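Local structure of signal peptidase I (Enterococcus faecalis, 4ME8) at residues A[99-112]-A[123-135]. The protein probably cleaves hydrophobic N-terminal signal or leader sequences from secreted proteins, as a serine endopeptidase of the peptidase S26 family. Sequence-based numbering, arbitrary orientation.
Sequences ATQSLTVPEGMYFV and SRYFGFVKQASVE. With EDO (1,2-ethanediol), chain C.
Phe128 is clamped between Thr100 and Pro106: Pro106 CD lies 3.6 Å from the centroid of the Phe128 ring and 8° off its normal, while Thr100 CG2 meets the opposite face nearer the rim, so both qualify as CH-pi contacts. Ser102 CB and Tyr110 O sit at the ring's edge. Two further CH-pi contacts flank the strand pairing. Gln131 CG stands over the middle of the Tyr110 ring, 3.6 Å from its centroid, with Val134 CG2 at the edge; Ser123 CB covers the rim of one Phe111 face. Tyr110 and Val129 form an antiparallel hydrogen-bonded pair, Tyr110 N to Val129 O and Val129 N to Tyr110 O both 2.9 Å. This sets outermost strand 129-130 beside 109-113 in the antiparallel sheet carrying Lys46, the predicted catalytic lysine, whose side chain Val112 touches. Where this pairing stops, Ser123 takes over: chi1 -74° turns OG beside its own N, so OG accepts from Val112 N (2.9 Å, 178°) and donates to Gly127 O, while Ser123 N bonds Val112 O. Beside the same helical turn, a water bridges Ala99 O and Phe128 N, and 1,2-ethanediol, probably from the crystallisation liquor, accepts through O2 from Ala99 N and donates to Arg124 O.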
# COMPACT_ATOMS: atom_id res chain seq x y z
N ALA A 99 -7.34 -3.88 10.08
CA ALA A 99 -5.91 -4.11 10.24
C ALA A 99 -5.06 -2.87 10.64
O ALA A 99 -3.92 -3.04 11.10
CB ALA A 99 -5.34 -4.75 8.98
N THR A 100 -5.58 -1.65 10.46
CA THR A 100 -4.81 -0.44 10.82
C THR A 100 -5.44 0.38 11.95
O THR A 100 -4.74 0.72 12.90
CB THR A 100 -4.56 0.48 9.62
OG1 THR A 100 -5.81 0.82 8.98
CG2 THR A 100 -3.62 -0.18 8.61
N GLN A 101 -6.73 0.72 11.81
CA GLN A 101 -7.46 1.57 12.79
C GLN A 101 -6.64 2.72 13.34
O GLN A 101 -6.29 2.75 14.52
CB GLN A 101 -7.99 0.72 13.94
CG GLN A 101 -9.08 -0.24 13.52
CD GLN A 101 -9.62 -1.04 14.68
OE1 GLN A 101 -9.93 -0.49 15.75
NE2 GLN A 101 -9.75 -2.34 14.49
N SER A 102 -6.34 3.68 12.46
CA SER A 102 -5.36 4.72 12.74
C SER A 102 -5.60 5.91 11.81
O SER A 102 -6.02 5.72 10.68
CB SER A 102 -3.96 4.12 12.54
OG SER A 102 -2.96 5.12 12.45
N LEU A 103 -5.34 7.13 12.29
CA LEU A 103 -5.49 8.31 11.44
C LEU A 103 -4.39 8.33 10.39
O LEU A 103 -4.65 8.56 9.21
CB LEU A 103 -5.43 9.60 12.26
N THR A 104 -3.16 8.06 10.84
CA THR A 104 -1.98 8.17 10.01
C THR A 104 -1.06 6.96 10.14
O THR A 104 -1.18 6.16 11.06
CB THR A 104 -1.15 9.42 10.40
OG1 THR A 104 -0.69 9.29 11.75
CG2 THR A 104 -1.97 10.69 10.25
N VAL A 105 -0.13 6.86 9.21
CA VAL A 105 0.92 5.85 9.27
C VAL A 105 1.85 6.18 10.44
O VAL A 105 2.36 7.30 10.50
CB VAL A 105 1.74 5.84 7.97
CG1 VAL A 105 2.84 4.79 8.04
CG2 VAL A 105 0.84 5.58 6.78
N PRO A 106 2.06 5.23 11.36
CA PRO A 106 2.89 5.52 12.53
C PRO A 106 4.36 5.78 12.18
O PRO A 106 4.83 5.40 11.11
CB PRO A 106 2.77 4.26 13.40
CG PRO A 106 1.61 3.49 12.86
CD PRO A 106 1.54 3.85 11.40
N GLU A 107 5.06 6.45 13.09
CA GLU A 107 6.48 6.70 12.94
C GLU A 107 7.21 5.35 12.83
O GLU A 107 6.93 4.41 13.58
CB GLU A 107 7.01 7.52 14.12
CG GLU A 107 6.38 8.90 14.23
N GLY A 108 8.12 5.26 11.86
CA GLY A 108 8.92 4.05 11.63
C GLY A 108 8.16 2.91 10.97
O GLY A 108 8.51 1.75 11.15
N MSE A 109 7.12 3.24 10.21
CA MSE A 109 6.30 2.23 9.55
C MSE A 109 5.83 2.66 8.19
O MSE A 109 5.80 3.85 7.89
CB MSE A 109 5.11 1.93 10.45
CG MSE A 109 5.64 1.27 11.71
SE MSE A 109 4.26 0.11 12.46
CE MSE A 109 4.58 -1.53 11.44
N TYR A 110 5.46 1.67 7.38
CA TYR A 110 4.97 1.86 6.02
C TYR A 110 3.59 1.22 5.83
O TYR A 110 3.26 0.22 6.48
CB TYR A 110 5.92 1.20 5.01
CG TYR A 110 7.31 1.81 4.85
CD1 TYR A 110 7.51 3.19 4.85
CD2 TYR A 110 8.42 1.00 4.63
CE1 TYR A 110 8.77 3.73 4.66
CE2 TYR A 110 9.68 1.53 4.43
CZ TYR A 110 9.85 2.90 4.45
OH TYR A 110 11.10 3.44 4.26
N PHE A 111 2.82 1.79 4.92
CA PHE A 111 1.60 1.20 4.39
C PHE A 111 1.92 0.76 2.98
O PHE A 111 2.39 1.56 2.17
CB PHE A 111 0.46 2.22 4.37
CG PHE A 111 -0.87 1.64 4.00
CD1 PHE A 111 -1.67 1.04 4.95
CD2 PHE A 111 -1.31 1.67 2.68
CE1 PHE A 111 -2.89 0.48 4.61
CE2 PHE A 111 -2.53 1.12 2.33
CZ PHE A 111 -3.32 0.52 3.29
N VAL A 112 1.70 -0.52 2.69
CA VAL A 112 2.04 -1.08 1.37
C VAL A 112 0.83 -1.76 0.72
O VAL A 112 -0.08 -2.18 1.41
CB VAL A 112 3.22 -2.07 1.46
CG1 VAL A 112 4.44 -1.41 2.12
CG2 VAL A 112 2.83 -3.35 2.19
N SER A 123 -1.20 -4.23 3.28
CA SER A 123 -1.49 -3.49 4.52
C SER A 123 -2.99 -3.36 4.80
O SER A 123 -3.38 -3.16 5.95
CB SER A 123 -0.83 -2.11 4.51
OG SER A 123 0.57 -2.21 4.72
N ARG A 124 -3.82 -3.48 3.77
CA ARG A 124 -5.27 -3.56 3.98
C ARG A 124 -5.68 -4.69 4.91
O ARG A 124 -6.74 -4.62 5.52
CB ARG A 124 -6.01 -3.73 2.66
CG ARG A 124 -6.08 -2.47 1.82
CD ARG A 124 -6.63 -2.77 0.44
NE ARG A 124 -5.78 -3.70 -0.30
CZ ARG A 124 -6.12 -4.27 -1.46
NH1 ARG A 124 -7.29 -4.01 -2.03
NH2 ARG A 124 -5.27 -5.11 -2.05
N TYR A 125 -4.86 -5.75 4.98
CA TYR A 125 -5.24 -6.98 5.68
C TYR A 125 -4.24 -7.45 6.75
O TYR A 125 -4.66 -8.03 7.75
CB TYR A 125 -5.51 -8.09 4.67
CG TYR A 125 -6.47 -7.67 3.58
CD1 TYR A 125 -7.79 -7.34 3.88
CD2 TYR A 125 -6.06 -7.58 2.25
CE1 TYR A 125 -8.68 -6.94 2.89
CE2 TYR A 125 -6.94 -7.19 1.25
CZ TYR A 125 -8.25 -6.87 1.58
OH TYR A 125 -9.11 -6.48 0.60
N PHE A 126 -2.93 -7.24 6.54
CA PHE A 126 -1.93 -7.52 7.59
C PHE A 126 -1.39 -6.28 8.34
O PHE A 126 -0.52 -6.41 9.20
CB PHE A 126 -0.79 -8.45 7.11
CG PHE A 126 0.09 -7.90 6.00
CD1 PHE A 126 0.51 -6.58 5.97
CD2 PHE A 126 0.57 -8.76 5.03
CE1 PHE A 126 1.33 -6.11 4.97
CE2 PHE A 126 1.40 -8.30 4.02
CZ PHE A 126 1.79 -6.98 3.99
N GLY A 127 -1.92 -5.10 8.04
CA GLY A 127 -1.58 -3.90 8.79
C GLY A 127 -0.25 -3.30 8.36
O GLY A 127 0.27 -3.66 7.31
N PHE A 128 0.30 -2.41 9.17
CA PHE A 128 1.50 -1.67 8.80
C PHE A 128 2.76 -2.54 8.82
O PHE A 128 2.83 -3.52 9.56
CB PHE A 128 1.71 -0.45 9.71
CG PHE A 128 0.58 0.54 9.68
CD1 PHE A 128 0.35 1.33 8.54
CD2 PHE A 128 -0.27 0.71 10.78
CE1 PHE A 128 -0.69 2.25 8.51
CE2 PHE A 128 -1.31 1.62 10.75
CZ PHE A 128 -1.52 2.39 9.61
N VAL A 129 3.74 -2.17 8.00
CA VAL A 129 5.02 -2.88 7.92
C VAL A 129 6.12 -2.08 8.63
O VAL A 129 6.26 -0.88 8.40
CB VAL A 129 5.43 -3.09 6.44
CG1 VAL A 129 6.80 -3.75 6.33
CG2 VAL A 129 4.36 -3.91 5.72
N LYS A 130 6.90 -2.74 9.48
CA LYS A 130 8.02 -2.05 10.14
C LYS A 130 9.10 -1.71 9.12
O LYS A 130 9.57 -2.60 8.40
CB LYS A 130 8.60 -2.88 11.31
CG LYS A 130 7.69 -2.88 12.53
CD LYS A 130 8.37 -3.29 13.83
CE LYS A 130 7.64 -2.65 15.01
NZ LYS A 130 7.88 -3.32 16.33
N GLN A 131 9.46 -0.43 9.03
CA GLN A 131 10.57 0.03 8.18
C GLN A 131 11.83 -0.81 8.38
O GLN A 131 12.43 -1.26 7.41
CB GLN A 131 10.91 1.49 8.49
CG GLN A 131 9.88 2.51 8.03
CD GLN A 131 10.39 3.95 8.09
OE1 GLN A 131 11.55 4.22 8.37
NE2 GLN A 131 9.50 4.89 7.81
N ALA A 132 12.21 -1.02 9.64
CA ALA A 132 13.41 -1.76 9.99
C ALA A 132 13.47 -3.19 9.40
O ALA A 132 14.55 -3.74 9.24
CB ALA A 132 13.56 -1.82 11.49
N SER A 133 12.31 -3.77 9.10
CA SER A 133 12.26 -5.13 8.53
C SER A 133 12.39 -5.17 6.98
O SER A 133 12.47 -6.24 6.39
CB SER A 133 10.98 -5.86 8.99
OG SER A 133 9.81 -5.25 8.46
N VAL A 134 12.42 -4.00 6.34
CA VAL A 134 12.56 -3.94 4.88
C VAL A 134 13.99 -4.27 4.48
O VAL A 134 14.93 -3.59 4.90
CB VAL A 134 12.15 -2.55 4.35
CG1 VAL A 134 12.40 -2.43 2.85
CG2 VAL A 134 10.68 -2.28 4.67
N GLU A 135 14.16 -5.31 3.66
CA GLU A 135 15.51 -5.77 3.25
C GLU A 135 16.00 -5.16 1.93
O GLU A 135 17.18 -5.26 1.61
CB GLU A 135 15.63 -7.31 3.21
CG GLU A 135 14.33 -8.11 3.29
CD GLU A 135 14.56 -9.60 3.55
OE1 GLU A 135 15.63 -10.13 3.17
OE2 GLU A 135 13.65 -10.23 4.15
C1 EDO C . -10.85 -4.51 6.18
O1 EDO C . -11.17 -4.70 4.79
C2 EDO C . -9.88 -5.59 6.67
O2 EDO C . -8.77 -5.01 7.39
O HOH W 1 -1.07 -2.61 11.81